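Photoreceptor-histidine kinase BphP (Stigmatella aurantiaca DW4/3-1, PDB 6BAF) is a bacterial phytochrome that carries a bilin chromophore, probably senses red and far-red light, and probably takes part in the light control of development in this myxobacterium. Local coordinates at residues Arg208-Ile213 / Pro242-Tyr247; Phe156-Ile161 / His249-Gln254; Glu200-Asn205 / Val236-Ser241. All coordinates share one frame; numbering follows the deposited sequence.

Interaction 1. Residues Arg208-Ile213 / Pro242-Tyr247; sequences RIIPTI and PIHLEY. With BLR (3-[5-[(Z)-(4-ethenyl-3-methyl-5-oxidanylidene-pyrrol-2-ylidene)methyl]-2-[[5-[(Z)-(3-ethenyl-4-methyl-5-oxidanylidene-pyrrol-2-ylidene)methyl]-3-(3-hydroxy-3-oxopropyl)-4-methyl-1H-pyrrol-2-yl]methyl]-4-methyl-1H-pyrrol-3-yl]propanoic acid), chain B.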
# COMPACT_ATOMS: atom_id res chain seq x y z
N ARG A 208 7.19 2.00 -17.33
CA ARG A 208 8.12 2.89 -18.01
C ARG A 208 7.54 4.28 -17.95
O ARG A 208 6.32 4.47 -18.03
CB ARG A 208 8.36 2.46 -19.48
CG ARG A 208 7.09 2.37 -20.30
CD ARG A 208 7.04 1.06 -21.06
NE ARG A 208 7.06 -0.14 -20.20
CZ ARG A 208 5.97 -0.84 -19.90
NH1 ARG A 208 6.06 -1.93 -19.13
NH2 ARG A 208 4.77 -0.42 -20.34
N ILE A 209 8.42 5.26 -17.82
CA ILE A 209 7.98 6.65 -17.77
C ILE A 209 8.94 7.52 -18.58
O ILE A 209 10.18 7.39 -18.47
CB ILE A 209 7.83 7.18 -16.32
CG1 ILE A 209 7.18 8.58 -16.38
CG2 ILE A 209 9.16 7.21 -15.58
CD1 ILE A 209 6.70 9.08 -15.05
N ILE A 210 8.37 8.40 -19.39
CA ILE A 210 9.09 9.41 -20.17
C ILE A 210 8.53 10.76 -19.75
O ILE A 210 7.52 11.20 -20.32
CB ILE A 210 8.91 9.16 -21.67
CG1 ILE A 210 9.26 7.71 -22.00
CG2 ILE A 210 9.73 10.18 -22.52
CD1 ILE A 210 8.72 7.25 -23.35
N PRO A 211 9.09 11.44 -18.75
CA PRO A 211 8.44 12.66 -18.23
C PRO A 211 8.53 13.85 -19.17
O PRO A 211 7.73 14.78 -19.03
CB PRO A 211 9.17 12.94 -16.91
CG PRO A 211 10.44 12.11 -16.97
CD PRO A 211 10.20 10.97 -17.90
N THR A 212 9.50 13.87 -20.09
CA THR A 212 9.50 14.79 -21.22
C THR A 212 10.15 14.10 -22.42
O THR A 212 11.21 13.48 -22.28
CB THR A 212 10.22 16.10 -20.92
OG1 THR A 212 10.20 16.89 -22.10
CG2 THR A 212 11.68 15.88 -20.50
N ILE A 213 9.51 14.19 -23.58
CA ILE A 213 10.13 13.60 -24.76
C ILE A 213 11.27 14.44 -25.32
O ILE A 213 11.97 13.96 -26.20
CB ILE A 213 9.15 13.35 -25.91
CG1 ILE A 213 8.77 14.68 -26.57
CG2 ILE A 213 7.97 12.51 -25.42
CD1 ILE A 213 7.93 14.50 -27.84
N PRO A 242 14.76 6.23 -29.98
CA PRO A 242 14.52 7.52 -30.66
C PRO A 242 13.35 7.49 -31.61
O PRO A 242 12.69 8.51 -31.79
CB PRO A 242 15.83 7.76 -31.41
CG PRO A 242 16.87 7.01 -30.60
CD PRO A 242 16.16 5.78 -30.10
N ILE A 243 13.06 6.36 -32.24
CA ILE A 243 11.93 6.35 -33.14
C ILE A 243 10.61 6.45 -32.36
O ILE A 243 9.61 6.94 -32.89
CB ILE A 243 11.99 5.10 -34.04
CG1 ILE A 243 10.86 5.11 -35.06
CG2 ILE A 243 11.82 3.86 -33.24
CD1 ILE A 243 11.01 4.02 -36.13
N HIS A 244 10.56 5.93 -31.13
CA HIS A 244 9.34 6.12 -30.34
C HIS A 244 9.19 7.58 -29.94
O HIS A 244 8.07 8.11 -29.96
CB HIS A 244 9.34 5.21 -29.10
CG HIS A 244 8.10 5.35 -28.28
ND1 HIS A 244 6.83 5.18 -28.81
CD2 HIS A 244 7.92 5.72 -26.98
CE1 HIS A 244 5.94 5.38 -27.86
NE2 HIS A 244 6.57 5.70 -26.74
N LEU A 245 10.29 8.25 -29.58
CA LEU A 245 10.16 9.67 -29.27
C LEU A 245 9.62 10.47 -30.45
O LEU A 245 8.91 11.46 -30.24
CB LEU A 245 11.49 10.24 -28.81
CG LEU A 245 11.94 9.56 -27.52
CD1 LEU A 245 13.31 10.05 -27.13
CD2 LEU A 245 10.89 9.77 -26.34
N GLU A 246 9.90 10.04 -31.71
CA GLU A 246 9.35 10.78 -32.84
C GLU A 246 7.90 10.39 -33.11
O GLU A 246 7.11 11.24 -33.53
CB GLU A 246 10.22 10.61 -34.09
CG GLU A 246 10.00 11.78 -35.09
CD GLU A 246 10.61 13.13 -34.62
OE1 GLU A 246 10.25 14.20 -35.21
OE2 GLU A 246 11.45 13.14 -33.67
N TYR A 247 7.52 9.14 -32.83
CA TYR A 247 6.11 8.82 -32.76
C TYR A 247 5.36 9.75 -31.80
O TYR A 247 4.27 10.22 -32.12
CB TYR A 247 5.94 7.38 -32.32
CG TYR A 247 4.52 6.84 -32.27
CD1 TYR A 247 3.98 6.24 -33.37
CD2 TYR A 247 3.74 6.84 -31.09
CE1 TYR A 247 2.76 5.69 -33.38
CE2 TYR A 247 2.40 6.27 -31.09
CZ TYR A 247 1.94 5.70 -32.26
OH TYR A 247 0.69 5.09 -32.42
CHA BLR B . 6.98 1.84 -27.44
NA BLR B . 4.74 2.51 -28.41
C1A BLR B . 5.53 2.24 -27.36
C2A BLR B . 4.83 2.39 -26.16
C3A BLR B . 3.56 2.73 -26.48
C4A BLR B . 3.52 2.82 -27.88
CMA BLR B . 2.42 2.97 -25.45
CAA BLR B . 5.42 2.18 -24.77
CBA BLR B . 6.21 3.41 -24.25
CGA BLR B . 5.27 4.52 -23.75
O1A BLR B . 4.48 4.23 -22.81
O2A BLR B . 5.26 5.70 -24.26
CHB BLR B . 2.37 3.14 -28.81
NB BLR B . 1.26 5.02 -27.56
C1B BLR B . 1.33 3.86 -28.53
C2B BLR B . -0.02 3.74 -29.14
C3B BLR B . -0.90 4.71 -28.61
C4B BLR B . -0.17 5.54 -27.61
CMB BLR B . -0.45 2.71 -30.18
OB BLR B . -0.58 6.46 -26.98
CAB BLR B . -2.38 4.80 -29.03
CBB BLR B . -3.22 5.61 -28.42
NC BLR B . 6.59 2.71 -32.88
C1C BLR B . 5.94 2.98 -34.22
C2C BLR B . 6.89 2.44 -35.24
C3C BLR B . 8.03 1.85 -34.64
C4C BLR B . 7.91 2.00 -33.15
CMC BLR B . 6.60 2.50 -36.73
OC BLR B . 4.91 3.52 -34.43
CAC BLR B . 9.22 1.20 -35.38
CBC BLR B . 9.03 0.22 -36.29
CHD BLR B . 8.77 1.59 -32.28
ND BLR B . 7.33 1.87 -30.01
C1D BLR B . 8.55 1.58 -30.79
C2D BLR B . 9.66 1.25 -29.90
C3D BLR B . 9.14 1.30 -28.54
C4D BLR B . 7.68 1.67 -28.56
CMD BLR B . 11.09 0.90 -30.36
CAD BLR B . 9.94 1.05 -27.28
CBD BLR B . 10.37 2.39 -26.70
CGD BLR B . 11.27 1.95 -25.56
O1D BLR B . 10.77 1.26 -24.61
O2D BLR B . 12.51 2.20 -25.64
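Ile-210 and Ile-213 face helix 242-251 from one side, and Leu-245 fills the space between them. The methyl CD2 of Leu-245 does the touching: it lies 4.0 Å from Ile-210 CG2 and equally far from Ile-213 CB. The Leu-245 and Ile-213 side chains run past one another in opposite senses, which carries Ile-213 CD1 back toward the helix backbone, 4.0 Å from Leu-245 O. Ile-210 meets Leu-245 at a slant with its CG2 branch and sends the other branch toward the bilin, where CD1 comes to the rim of the His-244 imidazole, 4.0 Å from CD2 and near the ring plane. CG of His-244 stands trans to the backbone N (chi1 -179°), carrying the ring off the helix and onto the chromophore, with BLR C1A 3.1 Å above one face and offset toward the rim. In the ring plane NE2 donates to the propionate oxygen BLR O2A at 2.8 Å and 162°, a fairly straight bond. Face contact and edge bond together would hold the rotation of the imidazole. With an alanine in place of His-244, O2A would probably lose this donor, and a gap is likely to open between Ile-210 CD1 and the pyrrole. The isoleucines also touch Leu-248, one turn further along the helix. Beyond them, strand 207-210 is the edge strand of the GAF sheet, pairing through Arg-208 and Ile-210 with strand 255-263, so helix 242-251 packs against the edge strand and the loop that follows it while roofing the bilin.

Interaction 2. Residues Phe156-Ile161 / His249-Gln254; sequences FDRAII and HNMGVQ. With BLR (3-[5-[(Z)-(4-ethenyl-3-methyl-5-oxidanylidene-pyrrol-2-ylidene)methyl]-2-[[5-[(Z)-(3-ethenyl-4-methyl-5-oxidanylidene-pyrrol-2-ylidene)methyl]-3-(3-hydroxy-3-oxopropyl)-4-methyl-1H-pyrrol-2-yl]methyl]-4-methyl-1H-pyrrol-3-yl]propanoic acid), chain B.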
# COMPACT_ATOMS: atom_id res chain seq x y z
N PHE A 156 -2.25 12.96 -15.58
CA PHE A 156 -2.05 12.87 -17.02
C PHE A 156 -3.30 13.32 -17.80
O PHE A 156 -4.43 13.03 -17.40
CB PHE A 156 -1.67 11.43 -17.39
CG PHE A 156 -0.17 11.18 -17.47
CD1 PHE A 156 0.59 11.69 -18.52
CD2 PHE A 156 0.47 10.38 -16.50
CE1 PHE A 156 1.99 11.42 -18.64
CE2 PHE A 156 1.86 10.10 -16.60
CZ PHE A 156 2.62 10.64 -17.67
N ASP A 157 -3.08 13.98 -18.93
CA ASP A 157 -4.18 14.38 -19.81
C ASP A 157 -5.00 13.20 -20.30
O ASP A 157 -6.20 13.35 -20.53
CB ASP A 157 -3.66 15.13 -21.04
CG ASP A 157 -3.16 16.49 -20.68
OD1 ASP A 157 -3.78 17.08 -19.78
OD2 ASP A 157 -2.15 16.98 -21.25
N ARG A 158 -4.38 12.03 -20.50
CA ARG A 158 -5.12 10.89 -21.02
C ARG A 158 -4.58 9.62 -20.40
O ARG A 158 -3.37 9.47 -20.26
CB ARG A 158 -5.03 10.85 -22.57
CG ARG A 158 -5.73 9.63 -23.27
CD ARG A 158 -5.87 9.86 -24.87
NE ARG A 158 -4.63 10.43 -25.33
CZ ARG A 158 -4.48 11.49 -26.11
NH1 ARG A 158 -3.24 11.87 -26.37
NH2 ARG A 158 -5.52 12.11 -26.65
N ALA A 159 -5.46 8.68 -20.08
CA ALA A 159 -5.07 7.36 -19.64
C ALA A 159 -5.98 6.38 -20.34
O ALA A 159 -7.20 6.56 -20.31
CB ALA A 159 -5.18 7.18 -18.11
N ILE A 160 -5.41 5.35 -20.97
CA ILE A 160 -6.20 4.35 -21.67
C ILE A 160 -5.80 2.97 -21.18
O ILE A 160 -4.73 2.78 -20.61
CB ILE A 160 -6.02 4.45 -23.21
CG1 ILE A 160 -4.56 4.15 -23.61
CG2 ILE A 160 -6.42 5.86 -23.68
CD1 ILE A 160 -4.37 3.78 -25.14
N ILE A 161 -6.70 2.02 -21.39
CA ILE A 161 -6.34 0.61 -21.43
C ILE A 161 -6.14 0.23 -22.90
O ILE A 161 -7.04 0.39 -23.73
CB ILE A 161 -7.42 -0.30 -20.82
CG1 ILE A 161 -7.72 0.05 -19.34
CG2 ILE A 161 -6.93 -1.72 -20.92
CD1 ILE A 161 -6.50 0.02 -18.45
N HIS A 249 6.23 12.78 -30.58
CA HIS A 249 6.25 14.12 -31.15
C HIS A 249 5.19 14.30 -32.24
O HIS A 249 4.45 15.29 -32.23
CB HIS A 249 7.63 14.42 -31.71
CG HIS A 249 7.82 15.83 -32.15
ND1 HIS A 249 8.60 16.73 -31.46
CD2 HIS A 249 7.33 16.51 -33.22
CE1 HIS A 249 8.58 17.90 -32.08
NE2 HIS A 249 7.82 17.79 -33.15
N ASN A 250 5.06 13.34 -33.16
CA ASN A 250 4.07 13.45 -34.23
C ASN A 250 2.66 13.27 -33.71
O ASN A 250 1.70 13.77 -34.30
CB ASN A 250 4.28 12.37 -35.31
CG ASN A 250 3.07 12.28 -36.28
OD1 ASN A 250 2.15 11.44 -36.11
ND2 ASN A 250 3.04 13.21 -37.26
N MET A 251 2.50 12.47 -32.68
CA MET A 251 1.19 12.33 -32.12
C MET A 251 0.79 13.58 -31.32
O MET A 251 -0.36 13.69 -30.90
CB MET A 251 1.20 11.08 -31.26
CG MET A 251 -0.09 10.44 -31.12
SD MET A 251 0.24 8.99 -30.14
CE MET A 251 -0.78 9.28 -28.73
N GLY A 252 1.72 14.51 -31.11
CA GLY A 252 1.48 15.66 -30.25
C GLY A 252 1.58 15.42 -28.76
O GLY A 252 0.96 16.15 -27.99
N VAL A 253 2.36 14.42 -28.32
CA VAL A 253 2.45 14.00 -26.92
C VAL A 253 3.77 14.48 -26.36
O VAL A 253 4.81 14.26 -26.99
CB VAL A 253 2.31 12.48 -26.79
CG1 VAL A 253 2.76 11.99 -25.42
CG2 VAL A 253 0.86 12.08 -27.05
N GLN A 254 3.76 15.13 -25.19
CA GLN A 254 4.97 15.68 -24.58
C GLN A 254 5.55 14.79 -23.49
O GLN A 254 6.71 15.00 -23.08
CB GLN A 254 4.68 17.07 -23.98
CG GLN A 254 5.91 17.78 -23.45
CD GLN A 254 6.91 18.11 -24.54
OE1 GLN A 254 6.54 18.58 -25.61
NE2 GLN A 254 8.19 17.82 -24.29
CHA BLR B . 6.98 1.84 -27.44
NA BLR B . 4.74 2.51 -28.41
C1A BLR B . 5.53 2.24 -27.36
C2A BLR B . 4.83 2.39 -26.16
C3A BLR B . 3.56 2.73 -26.48
C4A BLR B . 3.52 2.82 -27.88
CMA BLR B . 2.42 2.97 -25.45
CAA BLR B . 5.42 2.18 -24.77
CBA BLR B . 6.21 3.41 -24.25
CGA BLR B . 5.27 4.52 -23.75
O1A BLR B . 4.48 4.23 -22.81
O2A BLR B . 5.26 5.70 -24.26
CHB BLR B . 2.37 3.14 -28.81
NB BLR B . 1.26 5.02 -27.56
C1B BLR B . 1.33 3.86 -28.53
C2B BLR B . -0.02 3.74 -29.14
C3B BLR B . -0.90 4.71 -28.61
C4B BLR B . -0.17 5.54 -27.61
CMB BLR B . -0.45 2.71 -30.18
OB BLR B . -0.58 6.46 -26.98
CAB BLR B . -2.38 4.80 -29.03
CBB BLR B . -3.22 5.61 -28.42
NC BLR B . 6.59 2.71 -32.88
C1C BLR B . 5.94 2.98 -34.22
C2C BLR B . 6.89 2.44 -35.24
C3C BLR B . 8.03 1.85 -34.64
C4C BLR B . 7.91 2.00 -33.15
CMC BLR B . 6.60 2.50 -36.73
OC BLR B . 4.91 3.52 -34.43
CAC BLR B . 9.22 1.20 -35.38
CBC BLR B . 9.03 0.22 -36.29
CHD BLR B . 8.77 1.59 -32.28
ND BLR B . 7.33 1.87 -30.01
C1D BLR B . 8.55 1.58 -30.79
C2D BLR B . 9.66 1.25 -29.90
C3D BLR B . 9.14 1.30 -28.54
C4D BLR B . 7.68 1.67 -28.56
CMD BLR B . 11.09 0.90 -30.36
CAD BLR B . 9.94 1.05 -27.28
CBD BLR B . 10.37 2.39 -26.70
CGD BLR B . 11.27 1.95 -25.56
O1D BLR B . 10.77 1.26 -24.61
O2D BLR B . 12.51 2.20 -25.64
O HOH W 1 -2.45 13.36 -28.26
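The guanidinium of Arg-158, which reaches across to Met-251 and Val-253, is gripped first from outside the pair: NH2 bonds the backbone O of Asp-182 and NE bonds Thr-274 OG1. A water in the guanidinium plane lies next to NH1, so all three nitrogens have a partner. That water is a tentative bridge to the second segment, since its 2.5 Å from Arg-158 NH1 is doubtfully short and its bond to Met-251 O, at 3.4 Å, is weak. The arginine gets there by running out straight from its strand, CG trans to the backbone N (chi1 178°), and bending at chi3. At its far end two apolar groups meet NH1: Val-253 CG2 at 4.2 Å, near the guanidinium plane, with the two side chains at about a right angle, and the methyl CE of Met-251 at 4.3 Å, on a slant. The contact spans two irregular points of the GAF domain. A classic beta bulge sets Asp-157 and Arg-158 together opposite Thr-274 where strand 158-164 starts, and helix 242-251 finishes in a Schellman motif at Gly-252, whose phi of 79° would press any CB against the preceding carbonyl. Gly-252 N bonds back to His-249 O at 3.1 Å. Met-251, just ahead of that turn, bends at chi3 and lays CE 3.3 Å from the terminal lactam oxygen BLR OB, so a single methyl touches both the arginine and the chromophore. Two residues along the strand from Arg-158, Ile-160 reaches the same end of the bilin, its CD1 3.9 Å from the vinyl carbon BLR CBB.

Interaction 3. Residues Glu200-Asn205 / Val236-Ser241; sequences ELYQLN and VLRSVS. With BLR (3-[5-[(Z)-(4-ethenyl-3-methyl-5-oxidanylidene-pyrrol-2-ylidene)methyl]-2-[[5-[(Z)-(3-ethenyl-4-methyl-5-oxidanylidene-pyrrol-2-ylidene)methyl]-3-(3-hydroxy-3-oxopropyl)-4-methyl-1H-pyrrol-2-yl]methyl]-4-methyl-1H-pyrrol-3-yl]propanoic acid), chain B.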
# COMPACT_ATOMS: atom_id res chain seq x y z
N GLU A 200 8.40 -7.73 -25.52
CA GLU A 200 9.13 -8.70 -24.72
C GLU A 200 9.78 -8.04 -23.51
O GLU A 200 9.78 -8.62 -22.42
CB GLU A 200 10.19 -9.40 -25.57
CG GLU A 200 9.63 -10.52 -26.44
CD GLU A 200 10.62 -11.01 -27.51
OE1 GLU A 200 11.70 -10.36 -27.68
OE2 GLU A 200 10.30 -12.02 -28.17
N LEU A 201 10.37 -6.88 -23.69
CA LEU A 201 10.87 -6.15 -22.53
C LEU A 201 9.74 -5.82 -21.55
O LEU A 201 9.92 -5.91 -20.33
CB LEU A 201 11.57 -4.89 -23.00
CG LEU A 201 12.03 -3.96 -21.88
CD1 LEU A 201 13.01 -4.69 -20.98
CD2 LEU A 201 12.70 -2.78 -22.52
N TYR A 202 8.56 -5.46 -22.06
CA TYR A 202 7.51 -5.01 -21.16
C TYR A 202 6.88 -6.19 -20.43
O TYR A 202 6.20 -5.98 -19.43
CB TYR A 202 6.44 -4.21 -21.89
CG TYR A 202 6.97 -2.97 -22.61
CD1 TYR A 202 8.22 -2.43 -22.30
CD2 TYR A 202 6.21 -2.34 -23.60
CE1 TYR A 202 8.71 -1.31 -22.98
CE2 TYR A 202 6.67 -1.20 -24.27
CZ TYR A 202 7.92 -0.70 -23.97
OH TYR A 202 8.38 0.43 -24.62
N GLN A 203 7.11 -7.42 -20.90
CA GLN A 203 6.70 -8.57 -20.11
C GLN A 203 7.56 -8.77 -18.88
O GLN A 203 7.18 -9.51 -17.97
CB GLN A 203 6.76 -9.86 -20.93
CG GLN A 203 5.56 -10.04 -21.76
CD GLN A 203 5.53 -11.37 -22.48
OE1 GLN A 203 4.50 -11.72 -23.06
NE2 GLN A 203 6.66 -12.10 -22.49
N LEU A 204 8.74 -8.16 -18.84
CA LEU A 204 9.66 -8.36 -17.72
C LEU A 204 9.74 -7.15 -16.82
O LEU A 204 9.93 -7.30 -15.62
CB LEU A 204 11.07 -8.67 -18.23
CG LEU A 204 11.19 -9.87 -19.19
CD1 LEU A 204 12.59 -9.95 -19.72
CD2 LEU A 204 10.82 -11.17 -18.51
N ASN A 205 9.64 -5.96 -17.40
CA ASN A 205 9.78 -4.69 -16.70
C ASN A 205 8.43 -3.98 -16.89
O ASN A 205 8.11 -3.54 -18.01
CB ASN A 205 10.94 -3.87 -17.29
CG ASN A 205 11.09 -2.55 -16.59
OD1 ASN A 205 10.20 -2.17 -15.85
ND2 ASN A 205 12.20 -1.83 -16.80
N VAL A 236 14.97 2.34 -14.71
CA VAL A 236 13.85 3.25 -14.93
C VAL A 236 14.29 4.47 -15.72
O VAL A 236 13.47 5.14 -16.36
CB VAL A 236 13.20 3.66 -13.59
CG1 VAL A 236 13.03 2.44 -12.68
CG2 VAL A 236 14.06 4.64 -12.85
N LEU A 237 15.59 4.79 -15.71
CA LEU A 237 16.07 5.95 -16.43
C LEU A 237 16.49 5.65 -17.85
O LEU A 237 17.01 6.56 -18.52
CB LEU A 237 17.24 6.57 -15.67
CG LEU A 237 16.87 7.15 -14.31
CD1 LEU A 237 18.13 7.56 -13.57
CD2 LEU A 237 15.87 8.31 -14.45
N ARG A 238 16.36 4.41 -18.30
CA ARG A 238 16.80 3.98 -19.64
C ARG A 238 16.29 4.94 -20.71
O ARG A 238 15.10 5.22 -20.81
CB ARG A 238 16.28 2.57 -19.93
CG ARG A 238 16.64 2.02 -21.33
CD ARG A 238 16.03 0.64 -21.61
NE ARG A 238 14.56 0.68 -21.53
CZ ARG A 238 13.78 0.98 -22.55
NH1 ARG A 238 12.47 1.03 -22.37
NH2 ARG A 238 14.30 1.23 -23.76
N SER A 239 17.21 5.44 -21.54
CA SER A 239 16.81 6.29 -22.65
C SER A 239 16.00 5.49 -23.65
O SER A 239 16.40 4.38 -24.04
CB SER A 239 18.04 6.90 -23.33
OG SER A 239 17.63 7.86 -24.28
N VAL A 240 14.86 6.02 -24.09
CA VAL A 240 14.00 5.12 -24.86
C VAL A 240 14.29 5.28 -26.35
O VAL A 240 14.96 6.22 -26.78
CB VAL A 240 12.50 5.34 -24.57
CG1 VAL A 240 12.21 5.16 -23.05
CG2 VAL A 240 12.06 6.67 -25.11
N SER A 241 13.76 4.36 -27.14
CA SER A 241 14.12 4.32 -28.54
C SER A 241 13.80 5.65 -29.23
O SER A 241 12.69 6.19 -29.07
CB SER A 241 13.40 3.17 -29.21
OG SER A 241 13.17 3.45 -30.57
CHA BLR B . 6.98 1.84 -27.44
NA BLR B . 4.74 2.51 -28.41
C1A BLR B . 5.53 2.24 -27.36
C2A BLR B . 4.83 2.39 -26.16
C3A BLR B . 3.56 2.73 -26.48
C4A BLR B . 3.52 2.82 -27.88
CMA BLR B . 2.42 2.97 -25.45
CAA BLR B . 5.42 2.18 -24.77
CBA BLR B . 6.21 3.41 -24.25
CGA BLR B . 5.27 4.52 -23.75
O1A BLR B . 4.48 4.23 -22.81
O2A BLR B . 5.26 5.70 -24.26
CHB BLR B . 2.37 3.14 -28.81
NB BLR B . 1.26 5.02 -27.56
C1B BLR B . 1.33 3.86 -28.53
C2B BLR B . -0.02 3.74 -29.14
C3B BLR B . -0.90 4.71 -28.61
C4B BLR B . -0.17 5.54 -27.61
CMB BLR B . -0.45 2.71 -30.18
OB BLR B . -0.58 6.46 -26.98
CAB BLR B . -2.38 4.80 -29.03
CBB BLR B . -3.22 5.61 -28.42
NC BLR B . 6.59 2.71 -32.88
C1C BLR B . 5.94 2.98 -34.22
C2C BLR B . 6.89 2.44 -35.24
C3C BLR B . 8.03 1.85 -34.64
C4C BLR B . 7.91 2.00 -33.15
CMC BLR B . 6.60 2.50 -36.73
OC BLR B . 4.91 3.52 -34.43
CAC BLR B . 9.22 1.20 -35.38
CBC BLR B . 9.03 0.22 -36.29
CHD BLR B . 8.77 1.59 -32.28
ND BLR B . 7.33 1.87 -30.01
C1D BLR B . 8.55 1.58 -30.79
C2D BLR B . 9.66 1.25 -29.90
C3D BLR B . 9.14 1.30 -28.54
C4D BLR B . 7.68 1.67 -28.56
CMD BLR B . 11.09 0.90 -30.36
CAD BLR B . 9.94 1.05 -27.28
CBD BLR B . 10.37 2.39 -26.70
CGD BLR B . 11.27 1.95 -25.56
O1D BLR B . 10.77 1.26 -24.61
O2D BLR B . 12.51 2.20 -25.64
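Arg-238 and Leu-201 bury the most surface here, with Tyr-202 beside them. The leucine, on helix 196-202, and the arginine, in the loop before helix 242-251, approach from opposite directions. Methyl CD2 of Leu-201 rests over one face of the guanidinium, offset toward its rim and 3.8 Å from NH1. This lid leaves the edge of the group for the bilin propionate, and the two nitrogens grip it side by side: NH1 donates to BLR O1D at 2.8 Å and 167°, NH2 to BLR O2D, also at 2.8 Å and nearly as straight. The arginine chain is extended from the backbone (chi1 178°) and bends at chi3, which turns its flat end to the carboxylate. Tyr-202 comes in beside it. Its CE1 is 4.5 Å from Arg-238 NH1, a loose approach at the ring edge, but its hydroxyl donates to O1D at 2.5 Å, and that oxygen lies in the plane of the phenol. O2D is likewise doubly held, for the backbone N of Ser-241 reaches it at 2.9 Å. Ser-241 is the N-cap of helix 242-251, so the start of the helix would probably add to the stabilisation of any negative charge on the propionate. NH2 also bonds Ile-8 O, and the backbone of Ser-239 pairs with Ala-13, tying the loop to the N-terminal segment, as expected near the knot that links PAS and GAF domains in phytochromes. A carboxylate clasped by arginine, tyrosine and a serine backbone N is the propionate site familiar from bacteriophytochrome bilin pockets.

How the interactions relate
All three interactions line one bilin pocket in the GAF domain, each at a different part of BLR: interaction 3 at one propionate, interaction 1 over the neighbouring pyrrole and the other propionate, interaction 2 at a terminal ring. Helix 242-251 serves interactions 1 and 2, whose centres are 11 Å apart and which meet where Ile-213 N lies 3.0 Å from Gln-254 O, a probable hydrogen bond. Interactions 1 and 3, 12 Å between centres, join through apolar packing, Leu-245 CD2 lying 3.5 Å from Val-240 CG2. Interactions 2 and 3 do not touch, with nearest atoms about 9 Å apart; the chromophore and helix 242-251 bridge them.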